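Local coordinates for putative uncharacterized protein (Chaetomium thermophilum, PDB 5F5T) that is probably required for pre-mRNA splicing in the nucleus, as a member of the PRP38 family of spliceosomal factors, at residues R128-D133 with T179-R185; H71-V75 with Y118-L122; R45-S49 with T82-S86. One frame throughout, in Å; residues are numbered along the deposited sequence.

Contact 1: R128-D133 with T179-R185; sequences RLTRPD and TSLWKMR
R128 slides its guanidinium between L181 and M184 and meets the backbone of W182 end-on. NH1 and NH2 of R128 both donate to W182 O, each at 3.2 Å, and this oxygen lies close to the guanidinium plane. L181 CB packs over one face, 3.4 Å from R128 CZ; M184 arrives from the opposite direction and sets its SD over the centre of the other face. CG anti to the backbone N (chi1 172°) and a bend at chi2 carry the guanidinium in between these two side chains; NE bonds to L170 O. A leucine in its place would remove all three donors, and W182 O and L170 O would probably be left without these mates. The setting is an interhelical corner: helix 117-130 ends, R131 leaves helical geometry, P132 takes the N-cap position ahead of helix 133-140, and the extended 181-185 segment runs across the turn. The W182 indole turns its edge to this corner, with R131 O and D133 N near its plane and a weak bond from NE1 to R128 O (2.9 Å). M184 CG lies over one indole face, toward the rim. At the far end R185 grips D133 side-on in a salt bridge, NE to OD2 at 2.8 Å and NH2 to the syn lone pair of OD1 at 3.3 Å, with carboxylate and guanidinium planes 9° apart. At the other end, L129 CD2 touches L181 CD2 at 3.7 Å.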
loop_
_atom_site.group_PDB
_atom_site.type_symbol
_atom_site.label_atom_id
_atom_site.label_comp_id
_atom_site.label_asym_id
_atom_site.label_seq_id
_atom_site.Cartn_x
_atom_site.Cartn_y
_atom_site.Cartn_z
ATOM N N ARG A 128 -1.827 1.355 6.081
ATOM C CA ARG A 128 -0.955 2.275 5.358
ATOM C C ARG A 128 -1.341 3.722 5.659
ATOM O O ARG A 128 -0.485 4.604 5.751
ATOM C CB ARG A 128 -1.016 2.012 3.851
ATOM C CG ARG A 128 -0.285 3.052 3.015
ATOM C CD ARG A 128 1.219 2.921 3.218
ATOM N NE ARG A 128 1.990 3.882 2.433
ATOM C CZ ARG A 128 2.115 5.173 2.725
ATOM N NH1 ARG A 128 1.512 5.682 3.789
ATOM N NH2 ARG A 128 2.838 5.959 1.944
ATOM N N LEU A 129 -2.640 3.955 5.802
ATOM C CA LEU A 129 -3.147 5.284 6.117
ATOM C C LEU A 129 -2.812 5.756 7.533
ATOM O O LEU A 129 -2.508 6.931 7.734
ATOM C CB LEU A 129 -4.662 5.329 5.917
ATOM C CG LEU A 129 -5.153 5.179 4.478
ATOM C CD1 LEU A 129 -6.675 5.214 4.431
ATOM C CD2 LEU A 129 -4.553 6.250 3.584
ATOM N N THR A 130 -2.876 4.853 8.512
ATOM C CA THR A 130 -2.875 5.275 9.917
ATOM C C THR A 130 -1.679 4.864 10.779
ATOM O O THR A 130 -1.608 5.247 11.945
ATOM C CB THR A 130 -4.130 4.740 10.635
ATOM O OG1 THR A 130 -4.080 3.308 10.676
ATOM C CG2 THR A 130 -5.388 5.184 9.911
ATOM N N ARG A 131 -0.740 4.109 10.221
ATOM C CA ARG A 131 0.308 3.499 11.038
ATOM C C ARG A 131 1.691 4.041 10.708
ATOM O O ARG A 131 1.937 4.454 9.582
ATOM C CB ARG A 131 0.304 1.977 10.862
ATOM C CG ARG A 131 -0.185 1.210 12.074
ATOM C CD ARG A 131 -1.630 1.540 12.356
ATOM N NE ARG A 131 -2.120 0.907 13.575
ATOM C CZ ARG A 131 -3.339 1.101 14.066
ATOM N NH1 ARG A 131 -4.183 1.907 13.436
ATOM N NH2 ARG A 131 -3.715 0.488 15.182
ATOM N N PRO A 132 2.596 4.061 11.702
ATOM C CA PRO A 132 3.979 4.509 11.495
ATOM C C PRO A 132 4.696 3.672 10.431
ATOM O O PRO A 132 4.355 2.501 10.240
ATOM C CB PRO A 132 4.619 4.312 12.871
ATOM C CG PRO A 132 3.472 4.423 13.822
ATOM C CD PRO A 132 2.334 3.749 13.118
ATOM N N ASP A 133 5.676 4.269 9.754
ATOM C CA ASP A 133 6.238 3.669 8.548
ATOM C C ASP A 133 6.892 2.306 8.780
ATOM O O ASP A 133 6.652 1.364 8.018
ATOM C CB ASP A 133 7.256 4.625 7.910
ATOM C CG ASP A 133 8.232 5.205 8.917
ATOM O OD1 ASP A 133 8.276 4.705 10.059
ATOM O OD2 ASP A 133 8.958 6.160 8.563
ATOM N N THR A 179 -6.612 8.419 -2.817
ATOM C CA THR A 179 -6.192 8.901 -1.511
ATOM C C THR A 179 -4.686 9.126 -1.474
ATOM O O THR A 179 -3.910 8.253 -1.863
ATOM C CB THR A 179 -6.574 7.905 -0.402
ATOM O OG1 THR A 179 -7.995 7.726 -0.385
ATOM C CG2 THR A 179 -6.105 8.400 0.961
ATOM N N SER A 180 -4.276 10.284 -0.968
ATOM C CA SER A 180 -2.861 10.557 -0.772
ATOM C C SER A 180 -2.428 9.916 0.534
ATOM O O SER A 180 -3.029 10.153 1.584
ATOM C CB SER A 180 -2.585 12.056 -0.756
ATOM O OG SER A 180 -2.660 12.597 -2.062
ATOM N N LEU A 181 -1.367 9.123 0.469
ATOM C CA LEU A 181 -0.895 8.401 1.638
ATOM C C LEU A 181 0.196 9.234 2.269
ATOM O O LEU A 181 0.986 9.855 1.557
ATOM C CB LEU A 181 -0.365 7.023 1.248
ATOM C CG LEU A 181 -1.082 6.295 0.108
ATOM C CD1 LEU A 181 -0.340 5.016 -0.267
ATOM C CD2 LEU A 181 -2.519 5.989 0.489
ATOM N N TRP A 182 0.228 9.274 3.598
ATOM C CA TRP A 182 1.145 10.172 4.283
ATOM C C TRP A 182 2.551 9.774 3.870
ATOM O O TRP A 182 2.857 8.580 3.767
ATOM C CB TRP A 182 0.991 10.092 5.798
ATOM C CG TRP A 182 1.344 8.764 6.369
ATOM C CD1 TRP A 182 0.609 7.617 6.330
ATOM C CD2 TRP A 182 2.536 8.456 7.096
ATOM N NE1 TRP A 182 1.283 6.604 6.978
ATOM C CE2 TRP A 182 2.468 7.099 7.459
ATOM C CE3 TRP A 182 3.656 9.200 7.476
ATOM C CZ2 TRP A 182 3.482 6.471 8.180
ATOM C CZ3 TRP A 182 4.660 8.576 8.188
ATOM C CH2 TRP A 182 4.566 7.225 8.535
ATOM N N LYS A 183 3.395 10.764 3.605
ATOM C CA LYS A 183 4.731 10.469 3.118
ATOM C C LYS A 183 5.539 9.721 4.173
ATOM O O LYS A 183 5.539 10.087 5.346
ATOM C CB LYS A 183 5.437 11.757 2.689
ATOM C CG LYS A 183 4.806 12.421 1.462
ATOM C CD LYS A 183 5.237 13.871 1.317
ATOM C CE LYS A 183 4.487 14.580 0.197
ATOM N NZ LYS A 183 5.406 14.820 -0.953
ATOM N N MET A 184 6.267 8.703 3.728
ATOM C CA MET A 184 6.998 7.812 4.620
ATOM C C MET A 184 8.483 7.934 4.368
ATOM O O MET A 184 8.903 8.356 3.288
ATOM C CB MET A 184 6.587 6.357 4.404
ATOM C CG MET A 184 5.248 5.960 4.978
ATOM S SD MET A 184 4.946 4.185 4.794
ATOM C CE MET A 184 3.448 4.050 5.742
ATOM N N ARG A 185 9.285 7.599 5.368
ATOM C CA ARG A 185 10.701 7.436 5.114
ATOM C C ARG A 185 10.820 6.212 4.217
ATOM O O ARG A 185 10.116 5.221 4.413
ATOM C CB ARG A 185 11.492 7.264 6.411
ATOM C CG ARG A 185 11.208 8.323 7.467
ATOM C CD ARG A 185 12.022 8.065 8.727
ATOM N NE ARG A 185 11.407 7.022 9.540
ATOM C CZ ARG A 185 11.583 6.879 10.850
ATOM N NH1 ARG A 185 12.372 7.711 11.512
ATOM N NH2 ARG A 185 10.970 5.897 11.495
HETATM O O HOH W 1 -2.197 8.515 4.829
#

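Contact 2: H71-V75 with Y118-L122; sequences HVRFV and YLRAL
V72 and Y118 bring the two backbones nearest, their CA atoms 7.1 Å apart, where the chain drops out of helix 61-71 at V72 and passes in an irregular course beside the first turns of helix 117-130. The Y118 side chain bridges the gap. Its CG stands anti to the carbonyl carbon (chi1 -74°), which sends the ring out from the helix and along the 72-75 backbone. V72 comes past it from the opposite direction: CG2 sits 3.4 Å from Y118 CB and nearly as close to CG, at the root of the ring. Farther out, CE1 of Y118 lies 3.6 Å from F74 CA, a contact with main chain, since the F74 side chain turns away toward strand 149-153. V75 meets the ring at its edge, CG1 near the ring plane and 4.1 Å from Y118 CD1, and stands equally far from A121 CB, nearly one helical turn along. The phenol oxygen is held beyond the two segments, by the backbone N-H of R151, while R73 folds back so that its NH1 reaches V72 O at 3.0 Å from above the carbonyl plane, as well as V69 O in the preceding helix. A polar side chain of another protein in the assembly also packs on Y118. This is a loop that leaves helix 61-71 and packs against helix 117-130 in a mainly helical domain, with strand 149-153 of a hairpin flanking it through backbone hydrogen bonds between V75 and both R151 and K153.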
loop_
_atom_site.group_PDB
_atom_site.type_symbol
_atom_site.label_atom_id
_atom_site.label_comp_id
_atom_site.label_asym_id
_atom_site.label_seq_id
_atom_site.Cartn_x
_atom_site.Cartn_y
_atom_site.Cartn_z
ATOM N N HIS A 71 -20.606 -6.319 -0.101
ATOM C CA HIS A 71 -20.684 -5.200 -1.035
ATOM C C HIS A 71 -19.434 -4.852 -1.841
ATOM O O HIS A 71 -19.545 -4.210 -2.885
ATOM C CB HIS A 71 -21.112 -3.942 -0.273
ATOM C CG HIS A 71 -22.503 -4.009 0.271
ATOM N ND1 HIS A 71 -23.617 -4.091 -0.544
ATOM C CD2 HIS A 71 -22.967 -3.997 1.539
ATOM C CE1 HIS A 71 -24.700 -4.135 0.205
ATOM N NE2 HIS A 71 -24.340 -4.078 1.474
ATOM N N VAL A 72 -18.246 -5.223 -1.381
ATOM C CA VAL A 72 -17.069 -4.813 -2.139
ATOM C C VAL A 72 -16.607 -5.932 -3.072
ATOM O O VAL A 72 -16.425 -7.088 -2.673
ATOM C CB VAL A 72 -15.919 -4.290 -1.223
ATOM C CG1 VAL A 72 -16.371 -4.184 0.208
ATOM C CG2 VAL A 72 -14.646 -5.088 -1.367
ATOM N N ARG A 73 -16.517 -5.574 -4.345
ATOM C CA ARG A 73 -16.138 -6.493 -5.404
ATOM C C ARG A 73 -14.886 -6.003 -6.119
ATOM O O ARG A 73 -14.443 -6.612 -7.092
ATOM C CB ARG A 73 -17.285 -6.659 -6.401
ATOM C CG ARG A 73 -18.517 -7.306 -5.810
ATOM C CD ARG A 73 -18.172 -8.639 -5.163
ATOM N NE ARG A 73 -19.350 -9.292 -4.603
ATOM C CZ ARG A 73 -19.594 -9.417 -3.303
ATOM N NH1 ARG A 73 -18.738 -8.929 -2.414
ATOM N NH2 ARG A 73 -20.694 -10.030 -2.889
ATOM N N PHE A 74 -14.344 -4.879 -5.656
ATOM C CA PHE A 74 -13.117 -4.337 -6.228
ATOM C C PHE A 74 -12.475 -3.286 -5.333
ATOM O O PHE A 74 -13.107 -2.754 -4.422
ATOM C CB PHE A 74 -13.383 -3.736 -7.613
ATOM C CG PHE A 74 -14.429 -2.659 -7.621
ATOM C CD1 PHE A 74 -14.086 -1.338 -7.367
ATOM C CD2 PHE A 74 -15.755 -2.963 -7.891
ATOM C CE1 PHE A 74 -15.046 -0.342 -7.376
ATOM C CE2 PHE A 74 -16.719 -1.972 -7.901
ATOM C CZ PHE A 74 -16.363 -0.658 -7.642
ATOM N N VAL A 75 -11.214 -2.983 -5.617
ATOM C CA VAL A 75 -10.520 -1.882 -4.964
ATOM C C VAL A 75 -10.462 -0.692 -5.919
ATOM O O VAL A 75 -10.228 -0.852 -7.117
ATOM C CB VAL A 75 -9.093 -2.281 -4.510
ATOM C CG1 VAL A 75 -9.155 -3.422 -3.507
ATOM C CG2 VAL A 75 -8.229 -2.656 -5.696
ATOM N N TYR A 118 -10.680 -9.131 0.153
ATOM C CA TYR A 118 -10.965 -7.694 0.142
ATOM C C TYR A 118 -10.925 -7.114 1.559
ATOM O O TYR A 118 -10.627 -5.937 1.747
ATOM C CB TYR A 118 -12.307 -7.412 -0.535
ATOM C CG TYR A 118 -12.219 -7.574 -2.033
ATOM C CD1 TYR A 118 -11.522 -6.654 -2.804
ATOM C CD2 TYR A 118 -12.774 -8.678 -2.670
ATOM C CE1 TYR A 118 -11.407 -6.807 -4.170
ATOM C CE2 TYR A 118 -12.660 -8.843 -4.042
ATOM C CZ TYR A 118 -11.975 -7.902 -4.785
ATOM O OH TYR A 118 -11.856 -8.053 -6.146
ATOM N N LEU A 119 -11.214 -7.942 2.558
ATOM C CA LEU A 119 -11.074 -7.503 3.942
ATOM C C LEU A 119 -9.600 -7.232 4.246
ATOM O O LEU A 119 -9.264 -6.263 4.933
ATOM C CB LEU A 119 -11.636 -8.542 4.912
ATOM C CG LEU A 119 -11.592 -8.143 6.389
ATOM C CD1 LEU A 119 -12.231 -6.769 6.577
ATOM C CD2 LEU A 119 -12.301 -9.174 7.242
ATOM N N ARG A 120 -8.723 -8.096 3.738
ATOM C CA ARG A 120 -7.284 -7.906 3.896
ATOM C C ARG A 120 -6.821 -6.666 3.156
ATOM O O ARG A 120 -5.955 -5.935 3.635
ATOM C CB ARG A 120 -6.503 -9.133 3.408
ATOM C CG ARG A 120 -4.995 -8.925 3.408
ATOM C CD ARG A 120 -4.210 -10.219 3.295
ATOM N NE ARG A 120 -4.629 -11.194 4.294
ATOM C CZ ARG A 120 -4.177 -12.440 4.363
ATOM N NH1 ARG A 120 -4.622 -13.250 5.313
ATOM N NH2 ARG A 120 -3.283 -12.880 3.485
ATOM N N ALA A 121 -7.389 -6.442 1.975
ATOM C CA ALA A 121 -7.043 -5.263 1.189
ATOM C C ALA A 121 -7.433 -3.992 1.936
ATOM O O ALA A 121 -6.655 -3.040 2.012
ATOM C CB ALA A 121 -7.722 -5.310 -0.164
ATOM N N LEU A 122 -8.630 -4.005 2.515
ATOM C CA LEU A 122 -9.129 -2.878 3.287
ATOM C C LEU A 122 -8.256 -2.622 4.502
ATOM O O LEU A 122 -7.848 -1.489 4.753
ATOM C CB LEU A 122 -10.569 -3.131 3.737
ATOM C CG LEU A 122 -11.239 -1.971 4.481
ATOM C CD1 LEU A 122 -11.062 -0.669 3.709
ATOM C CD2 LEU A 122 -12.709 -2.247 4.770
#

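Contact 3: R45-S49 with T82-S86; sequences RIVES and TQKPS
P85 presses its ring onto the last turn of helix 40-48, and this is the tight half of the contact. Its CG reaches in between R45, I46 and S49, lying 3.6 Å from R45 O, 3.7 Å from I46 CA and 3.8 Å from S49 CB. Beside it, P85 CB meets I46 CG1 at 3.8 Å, the two side chains crossing at a slant, so the proline ring packs against the backbone and side chains of the last helical turn. The looser half faces solvent and is polar. There R45 curls over, bent at both chi2 and chi3 with CG anti to the carbonyl carbon (chi1 -58°), and this brings the edge of its guanidinium to the backbone of the 82-83 turn. NE of R45 donates to Q83 O at 3.2 Å and 152°, tilted from the carbonyl plane; NH2 adds a weak bond to the same oxygen at 3.4 Å. NH1 turns back to its own helix and forms a salt bridge with E48 OE1, 3.5 Å away. S49 caps the next helix, 50-55, through W52 N. Around the contact, P85 belongs to strand 84-85, which pairs antiparallel with strand 78-79 and touches V78 there, and S86 caps helix 87-98; I46 continues inward onto L89, C90 and F93 of that helix, so helix 40-48 lies against both the small hairpin and the helix that follows it.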
loop_
_atom_site.group_PDB
_atom_site.type_symbol
_atom_site.label_atom_id
_atom_site.label_comp_id
_atom_site.label_asym_id
_atom_site.label_seq_id
_atom_site.Cartn_x
_atom_site.Cartn_y
_atom_site.Cartn_z
ATOM N N ARG A 45 -17.701 13.461 -1.510
ATOM C CA ARG A 45 -18.206 12.471 -2.458
ATOM C C ARG A 45 -18.715 11.227 -1.738
ATOM O O ARG A 45 -19.736 10.650 -2.121
ATOM C CB ARG A 45 -17.121 12.071 -3.464
ATOM C CG ARG A 45 -16.540 13.222 -4.269
ATOM C CD ARG A 45 -17.624 14.021 -4.962
ATOM N NE ARG A 45 -18.434 13.180 -5.837
ATOM C CZ ARG A 45 -19.733 13.355 -6.056
ATOM N NH1 ARG A 45 -20.381 14.347 -5.461
ATOM N NH2 ARG A 45 -20.383 12.535 -6.871
ATOM N N ILE A 46 -18.006 10.828 -0.685
ATOM C CA ILE A 46 -18.398 9.669 0.108
ATOM C C ILE A 46 -19.664 9.879 0.929
ATOM O O ILE A 46 -20.607 9.102 0.820
ATOM C CB ILE A 46 -17.272 9.244 1.068
ATOM C CG1 ILE A 46 -16.082 8.709 0.281
ATOM C CG2 ILE A 46 -17.753 8.169 2.024
ATOM C CD1 ILE A 46 -14.955 8.294 1.159
ATOM N N VAL A 47 -19.697 10.936 1.737
ATOM C CA VAL A 47 -20.808 11.112 2.672
ATOM C C VAL A 47 -22.116 11.395 1.939
ATOM O O VAL A 47 -23.200 11.101 2.445
ATOM C CB VAL A 47 -20.530 12.240 3.692
ATOM C CG1 VAL A 47 -19.325 11.884 4.554
ATOM C CG2 VAL A 47 -20.321 13.576 2.994
ATOM N N GLU A 48 -22.008 11.990 0.756
ATOM C CA GLU A 48 -23.158 12.219 -0.113
ATOM C C GLU A 48 -23.612 10.946 -0.837
ATOM O O GLU A 48 -24.744 10.864 -1.309
ATOM C CB GLU A 48 -22.833 13.332 -1.111
ATOM C CG GLU A 48 -22.764 14.709 -0.457
ATOM C CD GLU A 48 -21.996 15.725 -1.280
ATOM O OE1 GLU A 48 -21.340 15.326 -2.266
ATOM O OE2 GLU A 48 -22.046 16.925 -0.938
ATOM N N SER A 49 -22.717 9.966 -0.940
ATOM C CA SER A 49 -22.968 8.765 -1.737
ATOM C C SER A 49 -24.093 7.912 -1.165
ATOM O O SER A 49 -24.325 7.889 0.045
ATOM C CB SER A 49 -21.707 7.906 -1.856
ATOM O OG SER A 49 -21.453 7.211 -0.646
ATOM N N THR A 82 -19.573 10.882 -12.623
ATOM C CA THR A 82 -20.355 11.142 -11.418
ATOM C C THR A 82 -19.488 11.170 -10.164
ATOM O O THR A 82 -19.957 11.558 -9.095
ATOM C CB THR A 82 -21.461 10.095 -11.226
ATOM O OG1 THR A 82 -20.890 8.779 -11.210
ATOM C CG2 THR A 82 -22.486 10.204 -12.345
ATOM N N GLN A 83 -18.234 10.745 -10.304
ATOM C CA GLN A 83 -17.291 10.707 -9.190
ATOM C C GLN A 83 -17.795 9.837 -8.043
ATOM O O GLN A 83 -17.806 10.266 -6.890
ATOM C CB GLN A 83 -17.005 12.122 -8.679
ATOM C CG GLN A 83 -16.240 13.004 -9.646
ATOM C CD GLN A 83 -14.822 12.523 -9.875
ATOM O OE1 GLN A 83 -14.585 11.571 -10.621
ATOM N NE2 GLN A 83 -13.867 13.175 -9.223
ATOM N N LYS A 84 -18.234 8.626 -8.362
ATOM C CA LYS A 84 -18.727 7.719 -7.334
ATOM C C LYS A 84 -17.581 7.044 -6.596
ATOM O O LYS A 84 -16.696 6.457 -7.219
ATOM C CB LYS A 84 -19.656 6.662 -7.923
ATOM C CG LYS A 84 -20.199 5.717 -6.868
ATOM C CD LYS A 84 -21.515 5.088 -7.283
ATOM C CE LYS A 84 -21.337 4.139 -8.440
ATOM N NZ LYS A 84 -22.552 3.300 -8.635
ATOM N N PRO A 85 -17.588 7.136 -5.259
ATOM C CA PRO A 85 -16.585 6.442 -4.452
ATOM C C PRO A 85 -16.956 4.978 -4.306
ATOM O O PRO A 85 -18.134 4.665 -4.131
ATOM C CB PRO A 85 -16.653 7.164 -3.109
ATOM C CG PRO A 85 -18.062 7.639 -3.024
ATOM C CD PRO A 85 -18.500 7.945 -4.433
ATOM N N SER A 86 -15.971 4.092 -4.377
ATOM C CA SER A 86 -16.242 2.667 -4.270
ATOM C C SER A 86 -16.698 2.341 -2.860
ATOM O O SER A 86 -16.355 3.056 -1.917
ATOM C CB SER A 86 -15.002 1.849 -4.616
ATOM O OG SER A 86 -13.992 2.040 -3.641
#

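Contacts 1 and 2 sit on the two ends of helix 117-130: contact 2 uses its first turns and contact 1 its last, with centres about 19 Å apart and nearest atoms about 7 Å apart. Contacts 2 and 3 have centres about 17 Å apart and touch directly, F74 CE1 of the 71-75 loop packing on S86 CB at 3.5 Å. Their segments alternate along the chain in the order 45-49, 71-75, 82-86, 118-122; the 78-85 hairpin comes just after the 71-75 loop. By centres contact 3 is farther from contact 1, about 23 Å, though the nearest atoms are again about 7 Å apart and do not touch. The three contacts join sequence-distant parts of one PRP38 domain.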